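Local coordinates for protein Cyclo(L-tyrosyl-L-tyrosyl) synthase (Mycobacterium tuberculosis, PDB 2X9Q) that joins the tyrosyl groups of two tyrosyl-tRNAs into the cyclic dipeptide cyclo(L-Tyr-L-Tyr), without ATP, on the way to mycocyclosin, at residues H77-P89 / W105-T118. Residues are numbered along the deposited sequence; the frame is centred on the assembly and turned at random.
Sequences HTEGDHAVIGVSP and WGLTNFDRVDFVYT
A chi1 of -174° sets the His-82 ring anti to the backbone N and carries its NE2 across to Asp-114, which holds its carboxylate beside its own backbone N (chi1 -79°); the two side chains meet nearly at right angles. NE2 of His-82 donates a straight bond of 2.7 Å, in the plane of its ring, to the anti lone pair of Asp-114 OD2. The same oxygen takes a salt bridge from Arg-112 NH2 at 3.1 Å, while Asp-114 OD1 pairs with Arg-168 and His-82 ND1 bonds to Ser-249. Beneath this polar group, strands 82-87 and 112-117 run parallel, joined by alternating backbone bonds such as Asp-114 N to Ala-83 O (2.8 Å). On the face carrying Ala-83, Ile-85 and Phe-115 the contacts are apolar: Ala-83 CB sits over the centre of the Phe-110 ring, 3.7 Å from its centroid, and Ile-85 CG2 lies 3.6 Å from Phe-115 CE1; Phe-115 and Val-87 pack against helix 133-158. The two strands and the linking helix 96-109 form a beta-alpha-beta crossover of the Rossmann-like (HUP) fold. Just past the strand ends lie Ser-88, the probable nucleophile, and Thr-118, whose OG1 bonds to Glu-233, a residue that may have a critical role in catalysis. Gripped by one histidine and two arginines, the buried Asp-114 carboxylate is probably stabilised as an anion.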
ATOM      1  N   HIS A  77      -7.549   4.191  13.055  1.00 19.95           N
ATOM      2  CA  HIS A  77      -7.108   2.930  13.602  1.00 23.06           C
ATOM      3  C   HIS A  77      -8.061   2.521  14.717  1.00 26.05           C
ATOM      4  O   HIS A  77      -8.525   1.378  14.733  1.00 26.43           O
ATOM      5  CB  HIS A  77      -5.709   3.099  14.214  1.00 23.87           C
ATOM      6  CG  HIS A  77      -5.163   1.854  14.880  1.00 22.39           C
ATOM      7  ND1 HIS A  77      -4.279   1.924  15.927  1.00 23.02           N
ATOM      8  CD2 HIS A  77      -5.457   0.526  14.720  1.00 21.50           C
ATOM      9  CE1 HIS A  77      -3.965   0.696  16.327  1.00 26.51           C
ATOM     10  NE2 HIS A  77      -4.714  -0.170  15.656  1.00 20.21           N
ATOM     11  N   THR A  78      -8.320   3.436  15.665  1.00 25.33           N
ATOM     12  CA  THR A  78      -9.285   3.186  16.766  1.00 28.52           C
ATOM     13  C   THR A  78     -10.717   2.913  16.304  1.00 28.58           C
ATOM     14  O   THR A  78     -11.426   2.149  16.943  1.00 29.02           O
ATOM     15  CB  THR A  78      -9.271   4.429  17.769  1.00 28.52           C
ATOM     16  OG1 THR A  78      -7.932   4.566  18.202  1.00 31.95           O
ATOM     17  CG2 THR A  78     -10.121   4.133  18.987  1.00 34.84           C
ATOM     18  N   GLU A  79     -11.193   3.538  15.220  1.00 27.57           N
ATOM     19  CA  GLU A  79     -12.494   3.189  14.722  1.00 28.28           C
ATOM     20  C   GLU A  79     -12.572   1.657  14.365  1.00 28.77           C
ATOM     21  O   GLU A  79     -13.652   1.061  14.418  1.00 25.66           O
ATOM     22  CB  GLU A  79     -12.823   3.951  13.448  1.00 28.37           C
ATOM     23  CG  GLU A  79     -12.782   5.462  13.574  1.00 32.71           C
ATOM     24  CD  GLU A  79     -14.117   6.032  14.095  1.00 38.29           C
ATOM     25  OE1 GLU A  79     -14.615   6.983  13.517  1.00 42.41           O
ATOM     26  OE2 GLU A  79     -14.695   5.453  15.031  1.00 40.13           O
ATOM     27  N   GLY A  80     -11.474   1.055  13.882  1.00 27.11           N
ATOM     28  CA  GLY A  80     -11.531  -0.405  13.622  1.00 24.68           C
ATOM     29  C   GLY A  80     -12.507  -0.802  12.541  1.00 24.98           C
ATOM     30  O   GLY A  80     -13.114  -1.918  12.603  1.00 25.91           O
ATOM     31  N   ASP A  81     -12.724   0.056  11.529  1.00 22.41           N
ATOM     32  CA  ASP A  81     -13.623  -0.394  10.467  1.00 23.07           C
ATOM     33  C   ASP A  81     -12.930  -1.355   9.508  1.00 24.04           C
ATOM     34  O   ASP A  81     -13.492  -2.445   9.166  1.00 24.84           O
ATOM     35  CB  ASP A  81     -14.202   0.732   9.629  1.00 22.69           C
ATOM     36  CG  ASP A  81     -15.062   1.686  10.474  1.00 27.26           C
ATOM     37  OD1 ASP A  81     -16.007   1.160  11.070  1.00 28.06           O
ATOM     38  OD2 ASP A  81     -14.788   2.889  10.556  1.00 28.79           O
ATOM     39  N   HIS A  82     -11.737  -0.932   9.029  1.00 23.39           N
ATOM     40  CA  HIS A  82     -11.151  -1.619   7.863  1.00 22.29           C
ATOM     41  C   HIS A  82      -9.678  -1.414   7.801  1.00 23.38           C
ATOM     42  O   HIS A  82      -9.168  -0.326   8.166  1.00 20.79           O
ATOM     43  CB  HIS A  82     -11.806  -1.156   6.574  1.00 22.05           C
ATOM     44  CG  HIS A  82     -11.334  -1.937   5.376  1.00 25.46           C
ATOM     45  ND1 HIS A  82     -10.295  -1.499   4.570  1.00 21.41           N
ATOM     46  CD2 HIS A  82     -11.670  -3.192   4.928  1.00 23.18           C
ATOM     47  CE1 HIS A  82     -10.050  -2.422   3.637  1.00 24.83           C
ATOM     48  NE2 HIS A  82     -10.889  -3.444   3.811  1.00 28.89           N
ATOM     49  N   ALA A  83      -8.951  -2.461   7.419  1.00 23.59           N
ATOM     50  CA  ALA A  83      -7.530  -2.305   7.073  1.00 23.13           C
ATOM     51  C   ALA A  83      -7.249  -2.900   5.676  1.00 23.69           C
ATOM     52  O   ALA A  83      -7.753  -3.990   5.303  1.00 23.19           O
ATOM     53  CB  ALA A  83      -6.592  -2.905   8.136  1.00 24.69           C
ATOM     54  N   VAL A  84      -6.393  -2.197   4.930  1.00 22.47           N
ATOM     55  CA  VAL A  84      -5.668  -2.822   3.797  1.00 19.79           C
ATOM     56  C   VAL A  84      -4.291  -3.222   4.315  1.00 21.48           C
ATOM     57  O   VAL A  84      -3.564  -2.396   4.845  1.00 21.23           O
ATOM     58  CB  VAL A  84      -5.489  -1.808   2.629  1.00 19.78           C
ATOM     59  CG1 VAL A  84      -4.580  -2.436   1.462  1.00 16.16           C
ATOM     60  CG2 VAL A  84      -6.901  -1.465   2.064  1.00 16.34           C
ATOM     61  N   ILE A  85      -3.944  -4.495   4.124  1.00 20.26           N
ATOM     62  CA  ILE A  85      -2.609  -5.013   4.368  1.00 20.27           C
ATOM     63  C   ILE A  85      -2.012  -5.241   2.975  1.00 22.06           C
ATOM     64  O   ILE A  85      -2.373  -6.220   2.314  1.00 21.63           O
ATOM     65  CB  ILE A  85      -2.729  -6.318   5.153  1.00 20.65           C
ATOM     66  CG1 ILE A  85      -3.413  -5.951   6.529  1.00 21.46           C
ATOM     67  CG2 ILE A  85      -1.342  -6.885   5.564  1.00 20.70           C
ATOM     68  CD1 ILE A  85      -3.455  -7.153   7.509  1.00 24.27           C
ATOM     69  N   GLY A  86      -1.188  -4.313   2.507  1.00 19.64           N
ATOM     70  CA  GLY A  86      -0.628  -4.421   1.162  1.00 21.52           C
ATOM     71  C   GLY A  86       0.499  -5.455   1.214  1.00 21.80           C
ATOM     72  O   GLY A  86       1.172  -5.598   2.266  1.00 21.14           O
ATOM     73  N   VAL A  87       0.647  -6.238   0.142  1.00 20.70           N
ATOM     74  CA  VAL A  87       1.693  -7.283   0.165  1.00 21.37           C
ATOM     75  C   VAL A  87       2.463  -7.166  -1.172  1.00 22.11           C
ATOM     76  O   VAL A  87       1.852  -6.995  -2.179  1.00 22.56           O
ATOM     77  CB  VAL A  87       1.075  -8.727   0.339  1.00 21.25           C
ATOM     78  CG1 VAL A  87       2.209  -9.755   0.427  1.00 21.81           C
ATOM     79  CG2 VAL A  87       0.220  -8.821   1.614  1.00 19.27           C
ATOM     80  N   SER A  88       3.800  -7.121  -1.125  1.00 25.26           N
ATOM     81  CA  SER A  88       4.672  -6.985  -2.304  1.00 26.75           C
ATOM     82  C   SER A  88       5.212  -8.362  -2.698  1.00 24.75           C
ATOM     83  O   SER A  88       5.679  -9.095  -1.857  1.00 24.96           O
ATOM     84  CB  SER A  88       5.913  -6.171  -1.949  1.00 26.57           C
ATOM     85  OG  SER A  88       5.462  -4.960  -1.374  1.00 40.76           O
ATOM     86  N   PRO A  89       5.195  -8.686  -3.972  1.00 24.13           N
ATOM     87  CA  PRO A  89       5.660 -10.011  -4.424  1.00 22.82           C
ATOM     88  C   PRO A  89       7.199  -9.997  -4.345  1.00 23.83           C
ATOM     89  O   PRO A  89       7.788  -8.912  -4.332  1.00 23.52           O
ATOM     90  CB  PRO A  89       5.115 -10.057  -5.865  1.00 22.96           C
ATOM     91  CG  PRO A  89       5.196  -8.645  -6.320  1.00 25.39           C
ATOM     92  CD  PRO A  89       4.686  -7.860  -5.091  1.00 24.44           C
ATOM     93  N   TRP A 105      -3.757 -10.309  13.586  1.00 27.36           N
ATOM     94  CA  TRP A 105      -3.707  -8.917  14.081  1.00 27.07           C
ATOM     95  C   TRP A 105      -4.863  -8.195  13.446  1.00 28.11           C
ATOM     96  O   TRP A 105      -5.613  -7.532  14.150  1.00 28.10           O
ATOM     97  CB  TRP A 105      -2.416  -8.199  13.704  1.00 25.72           C
ATOM     98  CG  TRP A 105      -2.506  -6.695  13.869  1.00 26.85           C
ATOM     99  CD1 TRP A 105      -2.466  -6.007  15.058  1.00 29.29           C
ATOM    100  CD2 TRP A 105      -2.660  -5.708  12.835  1.00 27.95           C
ATOM    101  NE1 TRP A 105      -2.621  -4.670  14.817  1.00 30.67           N
ATOM    102  CE2 TRP A 105      -2.756  -4.462  13.462  1.00 29.72           C
ATOM    103  CE3 TRP A 105      -2.735  -5.763  11.414  1.00 28.66           C
ATOM    104  CZ2 TRP A 105      -2.881  -3.268  12.742  1.00 24.70           C
ATOM    105  CZ3 TRP A 105      -2.922  -4.567  10.703  1.00 25.86           C
ATOM    106  CH2 TRP A 105      -2.988  -3.349  11.366  1.00 28.13           C
ATOM    107  N   GLY A 106      -5.056  -8.354  12.129  1.00 27.17           N
ATOM    108  CA  GLY A 106      -6.140  -7.654  11.408  1.00 24.67           C
ATOM    109  C   GLY A 106      -7.548  -7.994  11.903  1.00 28.77           C
ATOM    110  O   GLY A 106      -8.418  -7.092  12.074  1.00 27.63           O
ATOM    111  N   LEU A 107      -7.814  -9.291  12.089  1.00 28.52           N
ATOM    112  CA  LEU A 107      -9.136  -9.669  12.492  1.00 29.89           C
ATOM    113  C   LEU A 107      -9.403  -9.296  13.948  1.00 28.85           C
ATOM    114  O   LEU A 107     -10.553  -9.091  14.304  1.00 31.04           O
ATOM    115  CB  LEU A 107      -9.345 -11.171  12.303  1.00 30.78           C
ATOM    116  CG  LEU A 107      -9.521 -11.630  10.852  1.00 30.18           C
ATOM    117  CD1 LEU A 107      -9.545 -13.130  10.746  1.00 32.57           C
ATOM    118  CD2 LEU A 107     -10.685 -11.013  10.149  1.00 30.13           C
ATOM    119  N   THR A 108      -8.378  -9.230  14.768  1.00 29.67           N
ATOM    120  CA  THR A 108      -8.542  -8.752  16.136  1.00 31.57           C
ATOM    121  C   THR A 108      -8.922  -7.257  16.160  1.00 32.88           C
ATOM    122  O   THR A 108      -9.671  -6.835  17.060  1.00 32.91           O
ATOM    123  CB  THR A 108      -7.305  -9.025  16.968  1.00 31.94           C
ATOM    124  OG1 THR A 108      -7.069 -10.436  16.891  1.00 32.91           O
ATOM    125  CG2 THR A 108      -7.465  -8.533  18.502  1.00 30.11           C
ATOM    126  N   ASN A 109      -8.452  -6.466  15.173  1.00 29.28           N
ATOM    127  CA  ASN A 109      -8.536  -5.030  15.330  1.00 28.80           C
ATOM    128  C   ASN A 109      -9.446  -4.309  14.373  1.00 26.85           C
ATOM    129  O   ASN A 109      -9.700  -3.175  14.603  1.00 29.07           O
ATOM    130  CB  ASN A 109      -7.139  -4.422  15.418  1.00 28.08           C
ATOM    131  CG  ASN A 109      -6.387  -4.887  16.662  1.00 32.12           C
ATOM    132  OD1 ASN A 109      -6.585  -4.335  17.733  1.00 28.20           O
ATOM    133  ND2 ASN A 109      -5.514  -5.861  16.526  1.00 27.60           N
ATOM    134  N   PHE A 110     -10.020  -4.974  13.380  1.00 26.17           N
ATOM    135  CA  PHE A 110     -10.877  -4.307  12.372  1.00 25.03           C
ATOM    136  C   PHE A 110     -12.099  -5.147  12.034  1.00 25.35           C
ATOM    137  O   PHE A 110     -11.969  -6.374  11.968  1.00 28.67           O
ATOM    138  CB  PHE A 110     -10.052  -4.059  11.072  1.00 22.74           C
ATOM    139  CG  PHE A 110      -8.812  -3.259  11.308  1.00 20.50           C
ATOM    140  CD1 PHE A 110      -8.868  -1.889  11.254  1.00 20.88           C
ATOM    141  CD2 PHE A 110      -7.632  -3.871  11.682  1.00 22.72           C
ATOM    142  CE1 PHE A 110      -7.717  -1.105  11.512  1.00 21.97           C
ATOM    143  CE2 PHE A 110      -6.486  -3.117  12.001  1.00 24.80           C
ATOM    144  CZ  PHE A 110      -6.502  -1.759  11.895  1.00 23.46           C
ATOM    145  N   ASP A 111     -13.226  -4.532  11.672  1.00 25.66           N
ATOM    146  CA  ASP A 111     -14.360  -5.338  11.249  1.00 26.47           C
ATOM    147  C   ASP A 111     -14.082  -6.144   9.988  1.00 28.54           C
ATOM    148  O   ASP A 111     -14.618  -7.250   9.784  1.00 25.44           O
ATOM    149  CB  ASP A 111     -15.631  -4.544  11.054  1.00 26.78           C
ATOM    150  CG  ASP A 111     -16.118  -3.891  12.383  1.00 31.08           C
ATOM    151  OD1 ASP A 111     -15.695  -4.318  13.484  1.00 25.34           O
ATOM    152  OD2 ASP A 111     -16.822  -2.880  12.271  1.00 28.36           O
ATOM    153  N   ARG A 112     -13.262  -5.576   9.101  1.00 27.62           N
ATOM    154  CA  ARG A 112     -13.027  -6.226   7.825  1.00 27.08           C
ATOM    155  C   ARG A 112     -11.553  -5.964   7.429  1.00 26.55           C
ATOM    156  O   ARG A 112     -11.008  -4.904   7.787  1.00 25.00           O
ATOM    157  CB  ARG A 112     -14.025  -5.588   6.871  1.00 29.75           C
ATOM    158  CG  ARG A 112     -14.295  -6.357   5.646  1.00 39.92           C
ATOM    159  CD  ARG A 112     -14.945  -5.481   4.489  1.00 51.19           C
ATOM    160  NE  ARG A 112     -14.324  -5.891   3.216  1.00 55.05           N
ATOM    161  CZ  ARG A 112     -14.619  -5.431   2.003  1.00 58.34           C
ATOM    162  NH1 ARG A 112     -15.564  -4.494   1.824  1.00 58.43           N
ATOM    163  NH2 ARG A 112     -13.968  -5.953   0.952  1.00 57.69           N
ATOM    164  N   VAL A 113     -10.894  -6.918   6.754  1.00 23.85           N
ATOM    165  CA  VAL A 113      -9.461  -6.801   6.424  1.00 23.46           C
ATOM    166  C   VAL A 113      -9.269  -7.263   5.000  1.00 23.08           C
ATOM    167  O   VAL A 113      -9.755  -8.376   4.628  1.00 24.01           O
ATOM    168  CB  VAL A 113      -8.563  -7.647   7.317  1.00 22.71           C
ATOM    169  CG1 VAL A 113      -7.059  -7.585   6.822  1.00 17.31           C
ATOM    170  CG2 VAL A 113      -8.676  -7.242   8.775  1.00 26.58           C
ATOM    171  N   ASP A 114      -8.594  -6.466   4.176  1.00 23.12           N
ATOM    172  CA  ASP A 114      -8.315  -6.891   2.751  1.00 22.64           C
ATOM    173  C   ASP A 114      -6.791  -6.920   2.549  1.00 23.58           C
ATOM    174  O   ASP A 114      -6.114  -5.878   2.785  1.00 22.75           O
ATOM    175  CB  ASP A 114      -8.929  -5.954   1.733  1.00 23.42           C
ATOM    176  CG  ASP A 114     -10.413  -6.185   1.540  1.00 27.56           C
ATOM    177  OD1 ASP A 114     -10.769  -7.049   0.717  1.00 33.20           O
ATOM    178  OD2 ASP A 114     -11.219  -5.595   2.246  1.00 25.91           O
ATOM    179  N   PHE A 115      -6.239  -8.097   2.229  1.00 21.25           N
ATOM    180  CA  PHE A 115      -4.860  -8.199   1.845  1.00 22.23           C
ATOM    181  C   PHE A 115      -4.947  -7.820   0.379  1.00 23.66           C
ATOM    182  O   PHE A 115      -5.858  -8.306  -0.304  1.00 25.57           O
ATOM    183  CB  PHE A 115      -4.390  -9.674   1.849  1.00 22.82           C
ATOM    184  CG  PHE A 115      -3.983 -10.194   3.155  1.00 20.85           C
ATOM    185  CD1 PHE A 115      -2.791  -9.788   3.707  1.00 21.14           C
ATOM    186  CD2 PHE A 115      -4.805 -11.110   3.849  1.00 21.98           C
ATOM    187  CE1 PHE A 115      -2.332 -10.314   4.919  1.00 23.01           C
ATOM    188  CE2 PHE A 115      -4.381 -11.620   5.089  1.00 21.67           C
ATOM    189  CZ  PHE A 115      -3.137 -11.234   5.609  1.00 24.76           C
ATOM    190  N   VAL A 116      -4.049  -6.961  -0.109  1.00 21.73           N
ATOM    191  CA  VAL A 116      -4.033  -6.615  -1.541  1.00 20.74           C
ATOM    192  C   VAL A 116      -2.565  -6.798  -2.018  1.00 20.91           C
ATOM    193  O   VAL A 116      -1.675  -6.185  -1.510  1.00 19.07           O
ATOM    194  CB  VAL A 116      -4.488  -5.141  -1.734  1.00 20.83           C
ATOM    195  CG1 VAL A 116      -4.358  -4.752  -3.182  1.00 23.02           C
ATOM    196  CG2 VAL A 116      -6.007  -4.952  -1.241  1.00 18.95           C
ATOM    197  N   TYR A 117      -2.323  -7.706  -2.959  1.00 20.70           N
ATOM    198  CA  TYR A 117      -0.962  -7.907  -3.426  1.00 22.05           C
ATOM    199  C   TYR A 117      -0.748  -7.202  -4.746  1.00 22.40           C
ATOM    200  O   TYR A 117      -1.634  -7.139  -5.628  1.00 23.00           O
ATOM    201  CB  TYR A 117      -0.550  -9.407  -3.484  1.00 20.34           C
ATOM    202  CG  TYR A 117      -1.394 -10.224  -4.435  1.00 19.41           C
ATOM    203  CD1 TYR A 117      -2.588 -10.761  -4.000  1.00 21.49           C
ATOM    204  CD2 TYR A 117      -1.022 -10.415  -5.805  1.00 20.10           C
ATOM    205  CE1 TYR A 117      -3.397 -11.501  -4.841  1.00 22.95           C
ATOM    206  CE2 TYR A 117      -1.864 -11.175  -6.683  1.00 19.13           C
ATOM    207  CZ  TYR A 117      -2.990 -11.747  -6.169  1.00 21.37           C
ATOM    208  OH  TYR A 117      -3.903 -12.416  -6.967  1.00 26.17           O
ATOM    209  N   THR A 118       0.430  -6.635  -4.875  1.00 23.57           N
ATOM    210  CA  THR A 118       0.701  -5.829  -6.061  1.00 24.10           C
ATOM    211  C   THR A 118       1.048  -6.776  -7.250  1.00 24.52           C
ATOM    212  O   THR A 118       1.940  -7.566  -7.136  1.00 26.59           O
ATOM    213  CB  THR A 118       1.747  -4.748  -5.777  1.00 24.77           C
ATOM    214  OG1 THR A 118       1.180  -3.845  -4.822  1.00 26.56           O
ATOM    215  CG2 THR A 118       2.021  -3.873  -7.099  1.00 27.39           C
TER
HETATM  216  O   HOH W   1      -8.639  -0.947  16.109  1.00 29.82           O
HETATM  217  O   HOH W   2     -17.125  -1.122  10.231  1.00 29.16           O